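Local coordinates for arsenic responsive repressor ArsR (Corynebacterium glutamicum ATCC 13032, PDB 6J0E), which represses transcription in the absence of arsenite and is derepressed by As(III), probably by binding operator DNA as a dimeric winged-helix regulator and releasing it when arsenic binds, at residues 7-12 with 111-116; 41-46 with 75-80; 85-90 with 98-103. All coordinates share one frame; numbering follows the deposited sequence. Where two conformers were deposited one is given.

Contact 1. Residues 7-12 with 111-116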
ATOM      1  N   ILE B   7      12.353   7.469  -2.374  1.00 11.49           N
ATOM      2  CA  ILE B   7      12.690   8.851  -2.664  1.00 14.44           C
ATOM      3  C   ILE B   7      11.450   9.684  -2.396  1.00 15.06           C
ATOM      4  O   ILE B   7      10.315   9.192  -2.683  1.00 13.01           O
ATOM      5  CB  ILE B   7      13.100   9.050  -4.105  1.00 16.27           C
ATOM      6  CG1 ILE B   7      12.097   8.569  -5.169  1.00 19.92           C
ATOM      7  CG2 ILE B   7      14.453   8.340  -4.306  1.00 20.49           C
ATOM      8  CD1 ILE B   7      12.326   9.243  -6.526  1.00 21.10           C
ATOM      9  N   GLN B   8      11.625  10.924  -1.942  1.00 16.66           N
ATOM     10  CA  GLN B   8      10.513  11.922  -1.873  1.00 16.15           C
ATOM     11  C   GLN B   8      10.258  12.554  -3.222  1.00 14.23           C
ATOM     12  O   GLN B   8      11.212  12.934  -3.981  1.00 17.46           O
ATOM     13  CB  GLN B   8      10.814  13.048  -0.859  1.00 19.07           C
ATOM     14  CG  GLN B   8      11.075  12.421   0.483  1.00 22.95           C
ATOM     15  CD  GLN B   8       9.842  11.778   1.044  1.00 22.45           C
ATOM     16  OE1 GLN B   8       8.817  12.382   1.066  1.00 31.29           O
ATOM     17  NE2 GLN B   8       9.944  10.541   1.463  1.00 21.86           N
ATOM     18  N   LEU B   9       9.011  12.781  -3.569  1.00 11.54           N
ATOM     19  CA  LEU B   9       8.631  13.347  -4.821  1.00 13.65           C
ATOM     20  C   LEU B   9       8.149  14.837  -4.636  1.00 19.84           C
ATOM     21  O   LEU B   9       6.921  15.148  -4.551  1.00 19.68           O
ATOM     22  CB  LEU B   9       7.612  12.503  -5.539  1.00 14.48           C
ATOM     23  CG  LEU B   9       8.124  11.171  -6.027  1.00 17.56           C
ATOM     24  CD1 LEU B   9       6.916  10.371  -6.417  1.00 18.76           C
ATOM     25  CD2 LEU B   9       9.073  11.326  -7.184  1.00 16.66           C
ATOM     26  N   ALA B  10       9.144  15.701  -4.564  1.00 16.94           N
ATOM     27  CA  ALA B  10       8.956  17.074  -4.137  1.00 20.89           C
ATOM     28  C   ALA B  10       8.343  18.019  -5.182  1.00 18.66           C
ATOM     29  O   ALA B  10       8.145  19.201  -4.903  1.00 21.17           O
ATOM     30  CB  ALA B  10      10.249  17.587  -3.614  1.00 23.33           C
ATOM     31  N   ASN B  11       8.106  17.573  -6.417  1.00 14.77           N
ATOM     32  CA  ASN B  11       7.415  18.365  -7.394  1.00 16.39           C
ATOM     33  C   ASN B  11       5.938  17.987  -7.205  1.00 16.32           C
ATOM     34  O   ASN B  11       5.636  16.814  -7.312  1.00 15.63           O
ATOM     35  CB  ASN B  11       7.875  18.015  -8.835  1.00 17.12           C
ATOM     36  CG  ASN B  11       7.261  18.926  -9.878  1.00 19.91           C
ATOM     37  OD1 ASN B  11       6.318  19.640  -9.574  1.00 28.48           O
ATOM     38  ND2 ASN B  11       7.886  19.036 -11.079  1.00 20.17           N
ATOM     39  N   PRO B  12       5.035  18.964  -6.941  1.00 19.87           N
ATOM     40  CA  PRO B  12       3.626  18.583  -6.784  1.00 17.32           C
ATOM     41  C   PRO B  12       2.988  17.840  -7.988  1.00 18.56           C
ATOM     42  O   PRO B  12       2.053  17.140  -7.818  1.00 17.23           O
ATOM     43  CB  PRO B  12       2.900  19.921  -6.569  1.00 19.79           C
ATOM     44  CG  PRO B  12       3.927  20.850  -6.039  1.00 21.74           C
ATOM     45  CD  PRO B  12       5.288  20.351  -6.483  1.00 20.24           C
ATOM     46  N   VAL B 111      -1.791   2.824  -5.673  1.00  7.85           N
ATOM     47  CA  VAL B 111      -2.792   3.702  -5.004  1.00 10.40           C
ATOM     48  C   VAL B 111      -2.157   4.418  -3.788  1.00  8.60           C
ATOM     49  O   VAL B 111      -2.492   5.388  -3.368  1.00  9.78           O
ATOM     50  CB  VAL B 111      -3.983   2.822  -4.517  1.00 11.07           C
ATOM     51  CG1 VAL B 111      -4.914   3.454  -3.533  1.00 14.16           C
ATOM     52  CG2 VAL B 111      -4.821   2.339  -5.713  1.00 12.27           C
ATOM     53  N   LEU B 112      -1.148   3.742  -3.225  1.00  7.45           N
ATOM     54  CA  LEU B 112      -0.421   4.198  -2.032  1.00  7.36           C
ATOM     55  C   LEU B 112       0.909   4.955  -2.375  1.00  6.54           C
ATOM     56  O   LEU B 112       1.670   5.178  -1.433  1.00  5.35           O
ATOM     57  CB  LEU B 112      -0.043   2.998  -1.151  1.00  9.10           C
ATOM     58  CG  LEU B 112      -1.126   2.082  -0.496  1.00 10.21           C
ATOM     59  CD1 LEU B 112      -0.456   0.783   0.022  1.00 12.22           C
ATOM     60  CD2 LEU B 112      -1.747   2.736   0.630  1.00 13.43           C
ATOM     61  N   GLN B 113       1.119   5.325  -3.602  0.58  5.54           N
ATOM     62  CA  GLN B 113       2.289   6.051  -4.027  0.58  6.52           C
ATOM     63  C   GLN B 113       1.969   7.563  -3.797  0.58  7.10           C
ATOM     64  O   GLN B 113       1.617   8.254  -4.692  0.58  7.21           O
ATOM     65  CB  GLN B 113       2.582   5.698  -5.453  0.58  6.89           C
ATOM     66  CG  GLN B 113       3.875   6.362  -6.001  0.58  6.33           C
ATOM     67  CD  GLN B 113       3.723   7.853  -6.318  0.58  6.95           C
ATOM     68  OE1 GLN B 113       2.950   8.281  -7.285  0.58  7.36           O
ATOM     69  NE2 GLN B 113       4.502   8.685  -5.545  0.58  5.93           N
ATOM     70  N   ILE B 114       2.065   7.957  -2.527  1.00  6.17           N
ATOM     71  CA  ILE B 114       1.639   9.244  -2.027  1.00  7.38           C
ATOM     72  C   ILE B 114       2.872  10.031  -1.499  1.00  7.79           C
ATOM     73  O   ILE B 114       3.296   9.840  -0.387  1.00  6.60           O
ATOM     74  CB  ILE B 114       0.663   9.023  -0.801  1.00  7.51           C
ATOM     75  CG1 ILE B 114      -0.505   8.131  -1.241  1.00  8.04           C
ATOM     76  CG2 ILE B 114       0.165  10.419  -0.308  1.00  7.02           C
ATOM     77  CD1 ILE B 114      -1.368   8.758  -2.211  1.00  7.56           C
ATOM     78  N   GLY B 115       3.491  10.720  -2.405  1.00  7.61           N
ATOM     79  CA  GLY B 115       4.618  11.639  -2.040  1.00  8.18           C
ATOM     80  C   GLY B 115       5.987  10.956  -2.056  1.00 10.15           C
ATOM     81  O   GLY B 115       6.946  11.625  -1.807  1.00  7.39           O
ATOM     82  N   SER B 116       6.067   9.694  -2.404  1.00  8.81           N
ATOM     83  CA  SER B 116       7.360   8.962  -2.384  0.85  9.26           C
ATOM     84  C   SER B 116       7.128   7.713  -3.205  1.00  7.99           C
ATOM     85  O   SER B 116       5.965   7.314  -3.494  1.00  5.13           O
ATOM     86  CB  SER B 116       7.856   8.649  -0.994  0.85  8.32           C
ATOM     87  OG  SER B 116       7.181   7.614  -0.222  0.85  6.88           O
TER
HETATM   88  O   HOH W   1       8.417   8.150   2.615  1.00 17.12           O
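The side-chain amide of Gln8 lies over the backbone of the opposite segment: on one and the same face it has the carbonyl oxygen of Gly115, 3.5 Å from Gln8 OE1, and Ser116 CB, 3.7 Å from Gln8 NE2. A bend at chi2 (-67°) folds the chain back and lays the amide there. Its NE2 gives a hydrogen to a water, which in turn donates to Ser116 OG; that hydroxyl is also bonded to Arg109 of the second subunit. The amide of Gln113 works differently. Ser116 O lies in its plane and accepts a nearly straight bond from Gln113 NE2 at 2.9 Å. Leu9 CD1 approaches NE2 too, the side chains crossing at about a right angle. Gln113 and Ser116 were each modelled in two conformers, so these contacts, the water bridge included, are less certain.

The backbone supplies one direct bond, Leu9 N to Gly115 O at 3.0 Å. Gln8 and Ser116 form a non-hydrogen-bonded antiparallel pair; beside it, Ser116 CA comes 3.0 Å from Ile7 O as a CA-H...O contact. Gly115 turns the chain with a phi of 90°, which glycine adopts easily, and lies about 5 Å from a bound arsenic.

Glutamine suits position 113 because it donates and accepts at once: NE2 also bonds Cys15 O, and OE1 accepts from Leu18 N, tying in the segment before helix 20-24. Backbone bonds between Ile7 and Met117 pair strands 4-8 and 116-125 in a two-stranded antiparallel sheet, just beyond helix 102-111; Ile7 and Leu9 pack on Met117.

Contact 2. Residues 41-46 with 75-80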
ATOM      1  N   PRO B  41      -5.273  -8.940  11.100  1.00 13.05           N
ATOM      2  CA  PRO B  41      -3.921  -9.470  11.351  1.00 14.03           C
ATOM      3  C   PRO B  41      -3.597 -10.870  10.910  1.00 11.72           C
ATOM      4  O   PRO B  41      -2.494 -11.100  10.375  1.00 14.00           O
ATOM      5  CB  PRO B  41      -3.764  -9.417  12.922  1.00 17.06           C
ATOM      6  CG  PRO B  41      -5.060  -8.926  13.430  1.00 16.71           C
ATOM      7  CD  PRO B  41      -6.076  -8.758  12.343  1.00 13.79           C
ATOM      8  N   VAL B  42      -4.549 -11.791  11.090  1.00 15.25           N
ATOM      9  CA  VAL B  42      -4.351 -13.185  10.693  1.00 15.91           C
ATOM     10  C   VAL B  42      -4.173 -13.176   9.133  1.00 11.92           C
ATOM     11  O   VAL B  42      -3.404 -13.963   8.550  1.00 10.87           O
ATOM     12  CB  VAL B  42      -5.469 -14.118  11.208  1.00 17.45           C
ATOM     13  CG1 VAL B  42      -5.353 -15.538  10.630  1.00 20.86           C
ATOM     14  CG2 VAL B  42      -5.475 -14.143  12.696  1.00 18.35           C
ATOM     15  N   ARG B  43      -5.018 -12.389   8.421  1.00 11.16           N
ATOM     16  CA  ARG B  43      -4.876 -12.344   6.964  1.00 10.27           C
ATOM     17  C   ARG B  43      -3.553 -11.880   6.511  1.00  7.82           C
ATOM     18  O   ARG B  43      -2.970 -12.386   5.571  1.00  8.04           O
ATOM     19  CB  ARG B  43      -5.958 -11.460   6.257  1.00 10.37           C
ATOM     20  CG  ARG B  43      -7.314 -12.097   6.259  1.00 14.77           C
ATOM     21  CD  ARG B  43      -8.442 -11.249   5.842  1.00 16.60           C
ATOM     22  NE  ARG B  43      -9.632 -11.895   6.309  1.00 17.90           N
ATOM     23  CZ  ARG B  43     -10.775 -11.239   6.501  1.00 25.61           C
ATOM     24  NH1 ARG B  43     -10.820  -9.880   6.410  1.00 28.14           N
ATOM     25  NH2 ARG B  43     -11.837 -11.960   6.857  1.00 29.08           N
ATOM     26  N   LEU B  44      -3.034 -10.907   7.182  1.00  9.41           N
ATOM     27  CA  LEU B  44      -1.713 -10.394   6.822  1.00 11.94           C
ATOM     28  C   LEU B  44      -0.630 -11.405   7.040  1.00 12.30           C
ATOM     29  O   LEU B  44       0.306 -11.497   6.237  1.00 10.44           O
ATOM     30  CB  LEU B  44      -1.370  -9.117   7.669  1.00 13.20           C
ATOM     31  CG  LEU B  44      -2.157  -7.938   7.170  1.00 13.23           C
ATOM     32  CD1 LEU B  44      -1.473  -6.721   7.879  1.00 14.85           C
ATOM     33  CD2 LEU B  44      -2.163  -7.664   5.696  1.00 13.60           C
ATOM     34  N   ARG B  45      -0.707 -12.086   8.171  1.00 12.79           N
ATOM     35  CA  ARG B  45       0.192 -13.257   8.413  1.00 14.87           C
ATOM     36  C   ARG B  45       0.100 -14.407   7.429  1.00 12.81           C
ATOM     37  O   ARG B  45       1.157 -15.002   7.120  1.00 13.12           O
ATOM     38  CB  ARG B  45       0.041 -13.780   9.814  1.00 14.88           C
ATOM     39  CG  ARG B  45       0.425 -12.736  10.836  1.00 17.11           C
ATOM     40  CD  ARG B  45       0.975 -13.257  12.188  1.00 15.13           C
ATOM     41  NE  ARG B  45       0.099 -14.260  12.764  1.00 18.59           N
ATOM     42  CZ  ARG B  45      -0.997 -14.064  13.485  1.00 15.80           C
ATOM     43  NH1 ARG B  45      -1.464 -12.878  13.704  1.00 18.57           N
ATOM     44  NH2 ARG B  45      -1.685 -15.119  13.942  1.00 18.44           N
ATOM     45  N   ILE B  46      -1.079 -14.726   6.979  1.00 12.37           N
ATOM     46  CA  ILE B  46      -1.217 -15.712   5.937  1.00 13.62           C
ATOM     47  C   ILE B  46      -0.454 -15.179   4.782  1.00 13.47           C
ATOM     48  O   ILE B  46       0.335 -15.938   4.208  1.00 11.51           O
ATOM     49  CB  ILE B  46      -2.645 -16.045   5.542  1.00 13.87           C
ATOM     50  CG1 ILE B  46      -3.346 -16.598   6.743  1.00 12.57           C
ATOM     51  CG2 ILE B  46      -2.600 -16.903   4.294  1.00 14.15           C
ATOM     52  CD1 ILE B  46      -4.818 -17.011   6.623  1.00 12.78           C
ATOM     53  N   SER B  75      -9.204 -21.680   6.721  1.00 13.35           N
ATOM     54  CA  SER B  75     -10.051 -21.823   5.563  1.00 12.57           C
ATOM     55  C   SER B  75     -10.971 -20.590   5.403  1.00 12.99           C
ATOM     56  O   SER B  75     -11.211 -20.222   4.291  1.00 13.10           O
ATOM     57  CB  SER B  75     -10.928 -23.072   5.588  1.00 14.24           C
ATOM     58  OG  SER B  75     -10.112 -24.143   5.270  1.00 17.66           O
ATOM     59  N   HIS B  76     -11.456 -20.009   6.507  1.00 13.67           N
ATOM     60  CA  HIS B  76     -12.379 -18.851   6.417  1.00 13.89           C
ATOM     61  C   HIS B  76     -11.589 -17.675   5.736  1.00 15.53           C
ATOM     62  O   HIS B  76     -12.066 -16.971   4.850  1.00 12.42           O
ATOM     63  CB  HIS B  76     -12.844 -18.449   7.799  1.00 17.47           C
ATOM     64  CG  HIS B  76     -13.526 -17.123   7.844  1.00 18.45           C
ATOM     65  ND1 HIS B  76     -14.881 -17.017   7.625  1.00 23.24           N
ATOM     66  CD2 HIS B  76     -13.080 -15.889   8.147  1.00 19.50           C
ATOM     67  CE1 HIS B  76     -15.241 -15.752   7.754  1.00 24.01           C
ATOM     68  NE2 HIS B  76     -14.165 -15.054   8.101  1.00 22.53           N
ATOM     69  N   HIS B  77     -10.383 -17.484   6.221  1.00 11.16           N
ATOM     70  CA  HIS B  77      -9.513 -16.346   5.816  1.00 12.53           C
ATOM     71  C   HIS B  77      -9.125 -16.545   4.363  1.00 11.73           C
ATOM     72  O   HIS B  77      -9.115 -15.588   3.609  1.00 11.65           O
ATOM     73  CB  HIS B  77      -8.354 -16.172   6.712  1.00 13.87           C
ATOM     74  CG  HIS B  77      -8.704 -15.564   8.040  1.00 13.86           C
ATOM     75  ND1 HIS B  77      -9.405 -14.377   8.150  1.00 14.60           N
ATOM     76  CD2 HIS B  77      -8.443 -15.967   9.306  1.00 15.08           C
ATOM     77  CE1 HIS B  77      -9.658 -14.145   9.428  1.00 15.82           C
ATOM     78  NE2 HIS B  77      -8.998 -15.038  10.150  1.00 15.02           N
ATOM     79  N   LEU B  78      -8.817 -17.780   3.992  1.00 10.43           N
ATOM     80  CA  LEU B  78      -8.433 -18.035   2.665  1.00 10.75           C
ATOM     81  C   LEU B  78      -9.586 -17.745   1.684  1.00 11.26           C
ATOM     82  O   LEU B  78      -9.341 -17.259   0.587  1.00 11.36           O
ATOM     83  CB  LEU B  78      -7.953 -19.438   2.442  1.00 11.63           C
ATOM     84  CG  LEU B  78      -6.667 -19.741   3.175  1.00 10.52           C
ATOM     85  CD1 LEU B  78      -6.393 -21.218   3.008  1.00 12.22           C
ATOM     86  CD2 LEU B  78      -5.522 -18.998   2.547  1.00 10.19           C
ATOM     87  N   LYS B  79     -10.777 -18.100   2.124  1.00  9.91           N
ATOM     88  CA  LYS B  79     -11.944 -17.923   1.261  1.00 12.00           C
ATOM     89  C   LYS B  79     -12.103 -16.321   1.049  1.00 12.80           C
ATOM     90  O   LYS B  79     -12.375 -15.888  -0.028  1.00 13.62           O
ATOM     91  CB  LYS B  79     -13.158 -18.611   1.905  1.00 13.56           C
ATOM     92  CG  LYS B  79     -14.403 -18.463   1.088  1.00 16.53           C
ATOM     93  CD  LYS B  79     -15.332 -19.575   1.410  1.00 17.51           C
ATOM     94  CE  LYS B  79     -16.580 -19.399   0.585  1.00 19.74           C
ATOM     95  NZ  LYS B  79     -17.283 -18.230   1.053  1.00 21.89           N
ATOM     96  N   LYS B  80     -12.015 -15.527   2.103  1.00 12.69           N
ATOM     97  CA  LYS B  80     -12.223 -14.084   2.000  1.00 12.83           C
ATOM     98  C   LYS B  80     -11.119 -13.476   1.104  1.00 11.12           C
ATOM     99  O   LYS B  80     -11.431 -12.699   0.261  1.00 10.58           O
ATOM    100  CB  LYS B  80     -12.210 -13.466   3.389  1.00 14.99           C
ATOM    101  CG  LYS B  80     -13.408 -13.948   4.246  1.00 15.80           C
ATOM    102  CD  LYS B  80     -14.765 -13.490   3.721  1.00 18.52           C
ATOM    103  CE  LYS B  80     -15.854 -13.863   4.807  1.00 17.66           C
ATOM    104  NZ  LYS B  80     -17.116 -13.511   4.125  1.00 20.08           N
TER
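Arg43 reaches across to His77, the two side chains crossing at about a right angle with guanidinium and ring planes 75° apart. Arg43 NE meets the edge of the imidazole and donates to His77 ND1 at 3.1 Å. The bond is bent, 143° at the hydrogen, and NE sits somewhat out of the ring plane. The chain runs extended from CG to NE alongside ND1, which CG also approaches. Since ND1 accepts, a ring proton would be expected on NE2 in the neutral form, and the arginine beside it probably disfavours a second proton.

Farther round the ring, Val42 CG1 comes obliquely to His77 CD2 at 3.4 Å. It gets there because CG1 stands anti to its own backbone N. Ile46 CD1 touches His77 CB at 3.6 Å, while its other branch, CG2, meets Leu78 CD2 at 4.0 Å. Branched aliphatics suit these places, filling the space round a buried ring without competing for its polar atoms. Lys80 lays its CB over one face of the Arg43 guanidinium and CG 3.6 Å from Arg43 NH2; its chain then leads away, so that the two positive ends stay apart. Arg43 NH1 donates to Val37 O of helix 28-38, a second bond that limits the swing of the guanidinium.

The short helical segments cross at -79°, their axes 10.1 Å apart. Helix 41-52 here crosses helix 71-83 inside the three-helix core completed by helix 60-67, whose Met67 packs on Ile46. Such a core is characteristic of the ArsR winged helix-turn-helix, in which helix 71-83 occupies the position of the DNA-recognition helix.

Contact 3. Residues 85-90 with 98-103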
ATOM      1  N   GLY B  85      -9.677 -11.514  -4.482  1.00 11.47           N
ATOM      2  CA  GLY B  85      -8.771 -11.575  -5.611  1.00 10.34           C
ATOM      3  C   GLY B  85      -7.272 -11.558  -5.220  1.00 10.06           C
ATOM      4  O   GLY B  85      -6.391 -11.479  -6.108  1.00  9.75           O
ATOM      5  N   PHE B  86      -6.938 -11.527  -3.893  1.00  8.11           N
ATOM      6  CA  PHE B  86      -5.578 -11.624  -3.481  1.00  9.83           C
ATOM      7  C   PHE B  86      -4.888 -12.967  -3.767  1.00  9.18           C
ATOM      8  O   PHE B  86      -3.662 -13.044  -3.845  1.00  7.97           O
ATOM      9  CB  PHE B  86      -5.396 -11.295  -1.996  1.00 10.24           C
ATOM     10  CG  PHE B  86      -5.785  -9.844  -1.643  1.00  9.70           C
ATOM     11  CD1 PHE B  86      -5.124  -8.819  -2.292  1.00 14.28           C
ATOM     12  CD2 PHE B  86      -6.760  -9.562  -0.734  1.00 11.49           C
ATOM     13  CE1 PHE B  86      -5.489  -7.485  -2.025  1.00 15.10           C
ATOM     14  CE2 PHE B  86      -7.135  -8.224  -0.477  1.00 11.43           C
ATOM     15  CZ  PHE B  86      -6.459  -7.241  -1.059  1.00 12.38           C
ATOM     16  N   LEU B  87      -5.770 -13.994  -3.753  1.00  9.27           N
ATOM     17  CA  LEU B  87      -5.294 -15.437  -3.904  1.00 11.54           C
ATOM     18  C   LEU B  87      -6.144 -16.066  -4.958  1.00 11.15           C
ATOM     19  O   LEU B  87      -7.234 -15.619  -5.225  1.00 10.44           O
ATOM     20  CB  LEU B  87      -5.489 -16.302  -2.673  1.00 10.40           C
ATOM     21  CG  LEU B  87      -4.910 -15.705  -1.399  1.00 11.63           C
ATOM     22  CD1 LEU B  87      -5.378 -16.547  -0.213  1.00 12.50           C
ATOM     23  CD2 LEU B  87      -3.413 -15.495  -1.367  1.00 11.33           C
ATOM     24  N   ASP B  88      -5.644 -17.153  -5.488  1.00 13.61           N
ATOM     25  CA  ASP B  88      -6.638 -17.992  -6.225  1.00 14.44           C
ATOM     26  C   ASP B  88      -6.200 -19.401  -5.976  1.00 14.37           C
ATOM     27  O   ASP B  88      -5.257 -19.626  -5.245  1.00 11.84           O
ATOM     28  CB  ASP B  88      -6.756 -17.697  -7.707  1.00 17.77           C
ATOM     29  CG  ASP B  88      -5.511 -17.909  -8.451  1.00 18.33           C
ATOM     30  OD1 ASP B  88      -4.519 -18.402  -7.956  1.00 15.47           O
ATOM     31  OD2 ASP B  88      -5.555 -17.609  -9.662  1.00 21.42           O
ATOM     32  N   ARG B  89      -7.013 -20.300  -6.491  1.00 14.65           N
ATOM     33  CA  ARG B  89      -6.834 -21.678  -6.140  1.00 16.63           C
ATOM     34  C   ARG B  89      -6.192 -22.382  -7.358  1.00 18.30           C
ATOM     35  O   ARG B  89      -6.578 -22.151  -8.513  1.00 18.25           O
ATOM     36  CB  ARG B  89      -8.177 -22.268  -5.773  1.00 18.34           C
ATOM     37  CG  ARG B  89      -8.829 -21.758  -4.512  1.00 19.11           C
ATOM     38  CD  ARG B  89     -10.348 -21.736  -4.612  1.00 23.74           C
ATOM     39  NE  ARG B  89     -10.904 -23.098  -4.754  1.00 28.47           N
ATOM     40  CZ  ARG B  89     -11.227 -23.929  -3.743  1.00 31.41           C
ATOM     41  NH1 ARG B  89     -11.046 -23.605  -2.483  1.00 25.21           N
ATOM     42  NH2 ARG B  89     -11.679 -25.154  -4.006  1.00 30.95           N
ATOM     43  N   VAL B  90      -5.305 -23.290  -7.074  1.00 12.91           N
ATOM     44  CA  VAL B  90      -4.699 -24.106  -8.169  1.00 15.82           C
ATOM     45  C   VAL B  90      -4.659 -25.587  -7.690  1.00 16.45           C
ATOM     46  O   VAL B  90      -4.463 -25.874  -6.535  1.00 15.05           O
ATOM     47  CB  VAL B  90      -3.358 -23.570  -8.628  1.00 20.19           C
ATOM     48  CG1 VAL B  90      -3.529 -22.131  -9.197  1.00 23.15           C
ATOM     49  CG2 VAL B  90      -2.394 -23.647  -7.490  1.00 18.27           C
ATOM     50  N   HIS B  98      -3.517 -22.870  -2.449  1.00 10.60           N
ATOM     51  CA  HIS B  98      -3.774 -21.435  -2.644  1.00 11.66           C
ATOM     52  C   HIS B  98      -2.515 -20.716  -2.982  1.00 12.69           C
ATOM     53  O   HIS B  98      -1.472 -21.003  -2.412  1.00 10.69           O
ATOM     54  CB  HIS B  98      -4.306 -20.948  -1.318  1.00 12.81           C
ATOM     55  CG  HIS B  98      -5.756 -21.148  -1.209  1.00 16.59           C
ATOM     56  ND1 HIS B  98      -6.281 -22.270  -0.721  1.00 15.44           N
ATOM     57  CD2 HIS B  98      -6.807 -20.354  -1.554  1.00 20.76           C
ATOM     58  CE1 HIS B  98      -7.596 -22.213  -0.737  1.00 16.30           C
ATOM     59  NE2 HIS B  98      -7.952 -21.012  -1.163  1.00 20.21           N
ATOM     60  N   ARG B  99      -2.574 -19.800  -3.962  1.00 12.21           N
ATOM     61  CA  ARG B  99      -1.388 -19.042  -4.294  1.00 15.90           C
ATOM     62  C   ARG B  99      -1.752 -17.556  -4.397  1.00 15.95           C
ATOM     63  O   ARG B  99      -2.797 -17.138  -4.936  1.00 13.74           O
ATOM     64  CB  ARG B  99      -0.719 -19.468  -5.576  1.00 18.67           C
ATOM     65  CG  ARG B  99      -1.706 -19.616  -6.659  1.00 20.43           C
ATOM     66  CD  ARG B  99      -1.031 -19.405  -8.063  1.00 22.89           C
ATOM     67  NE  ARG B  99      -2.152 -19.307  -8.982  1.00 23.50           N
ATOM     68  CZ  ARG B  99      -2.105 -19.418 -10.295  1.00 27.37           C
ATOM     69  NH1 ARG B  99      -0.964 -19.621 -10.913  1.00 34.87           N
ATOM     70  NH2 ARG B  99      -3.240 -19.352 -10.958  1.00 26.92           N
ATOM     71  N   VAL B 100      -0.840 -16.786  -3.902  1.00 15.39           N
ATOM     72  CA  VAL B 100      -0.955 -15.356  -4.032  1.00 16.33           C
ATOM     73  C   VAL B 100      -0.942 -14.914  -5.510  1.00 15.29           C
ATOM     74  O   VAL B 100      -0.260 -15.436  -6.402  1.00 14.16           O
ATOM     75  CB  VAL B 100       0.075 -14.647  -3.197  1.00 22.18           C
ATOM     76  CG1 VAL B 100       1.392 -14.711  -3.819  1.00 27.32           C
ATOM     77  CG2 VAL B 100      -0.397 -13.199  -3.022  1.00 23.54           C
ATOM     78  N   ARG B 101      -1.792 -13.977  -5.786  1.00 14.22           N
ATOM     79  CA  ARG B 101      -1.827 -13.274  -7.082  1.00 16.45           C
ATOM     80  C   ARG B 101      -1.131 -11.873  -6.903  1.00 12.05           C
ATOM     81  O   ARG B 101      -1.517 -11.039  -6.110  1.00 12.94           O
ATOM     82  CB  ARG B 101      -3.276 -13.140  -7.512  1.00 17.04           C
ATOM     83  CG  ARG B 101      -4.027 -14.431  -7.898  1.00 18.58           C
ATOM     84  CD  ARG B 101      -3.453 -15.220  -9.065  1.00 23.85           C
ATOM     85  NE  ARG B 101      -3.528 -14.482 -10.339  1.00 25.83           N
ATOM     86  CZ  ARG B 101      -3.858 -14.970 -11.526  1.00 27.52           C
ATOM     87  NH1 ARG B 101      -4.312 -16.204 -11.602  1.00 26.38           N
ATOM     88  NH2 ARG B 101      -3.814 -14.172 -12.617  1.00 23.26           N
ATOM     89  N   PRO B 102      -0.083 -11.575  -7.634  1.00 12.24           N
ATOM     90  CA  PRO B 102       0.667 -10.320  -7.606  1.00 14.82           C
ATOM     91  C   PRO B 102      -0.048  -9.091  -8.112  1.00 15.59           C
ATOM     92  O   PRO B 102       0.299  -7.972  -7.698  1.00 14.59           O
ATOM     93  CB  PRO B 102       1.881 -10.580  -8.440  1.00 17.37           C
ATOM     94  CG  PRO B 102       1.775 -11.923  -8.979  1.00 22.58           C
ATOM     95  CD  PRO B 102       0.546 -12.594  -8.530  1.00 17.26           C
ATOM     96  N   GLU B 103      -0.945  -9.288  -9.054  1.00 15.00           N
ATOM     97  CA  GLU B 103      -1.728  -8.186  -9.666  1.00 19.94           C
ATOM     98  C   GLU B 103      -2.339  -7.151  -8.751  1.00 15.00           C
ATOM     99  O   GLU B 103      -2.014  -5.966  -8.918  1.00 12.40           O
ATOM    100  CB  GLU B 103      -2.823  -8.775 -10.608  1.00 25.91           C
ATOM    101  CG  GLU B 103      -2.219  -9.506 -11.777  1.00 31.07           C
ATOM    102  CD  GLU B 103      -2.159 -11.016 -11.524  1.00 36.56           C
ATOM    103  OE1 GLU B 103      -2.142 -11.807 -12.467  1.00 31.68           O
ATOM    104  OE2 GLU B 103      -2.146 -11.399 -10.359  1.00 27.67           O
TER
HETATM  105  O   HOH W   2      -4.130 -10.177  -6.451  1.00 15.90           O
HETATM  106  O   HOH W   3     -10.405 -20.604  -0.916  1.00 18.90           O
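Asp88 and Arg99 form a side-on salt bridge on one face of the paired strands, and Arg101 joins from just beyond the strand end. Arg99 NE reaches Asp88 OD1 at 2.7 Å through the syn lone pair and Arg99 NH2 reaches Asp88 OD2 at 3.2 Å, the two planes nearly coplanar (22° apart). Arg101 NH1 comes to Asp88 OD2 at 2.7 Å from the opposite face of the carboxylate, its guanidinium turned almost perpendicular, and Arg101 NH2 goes on to Glu103 OE1 at 2.9 Å.

Backbone bonds join Asp88 and Arg99 in both directions, and Arg101 N donates to Phe86 O at 2.9 Å. A water links Gly85 O and Arg101 O.

Van der Waals contacts complete the pairing. Val90 CG1 lies against a face of the Arg99 guanidinium, Arg89 CG packs 3.5 Å from His98 NE2, and the apolar pair Leu87 CD2 and Val100 CB is 4.0 Å apart.

Strands 87-92 and 95-100 are the beta hairpin forming the wing of the winged helix-turn-helix. Short Asp88, between two long arginines, is fixed in rotation; their positive charges would stabilise its ionised form, and the Arg101–Glu103 bridge carries the network into the first turn of helix 102-111.

How the contacts relate
From the N terminus, strand 4-8 enters contact 1 at once, but its partner comes only 99 residues later, so this contact closes a loop that encloses the winged helix-turn-helix. Contacts 2 and 3 are both nested within it, one after the other: contact 2 joins helix 41-52 to helix 71-83, and contact 3 closes the short hairpin of strands 87-92 and 95-100. These two touch, Leu78 CD2 meeting Leu87 CD1 at 3.7 Å, so the three-helix core and the wing hairpin share one interior. Contact 1 lies on the opposite side of the chain's centre from the other two, its centre about 30 Å from that of contact 2. All three have residues reaching the second subunit.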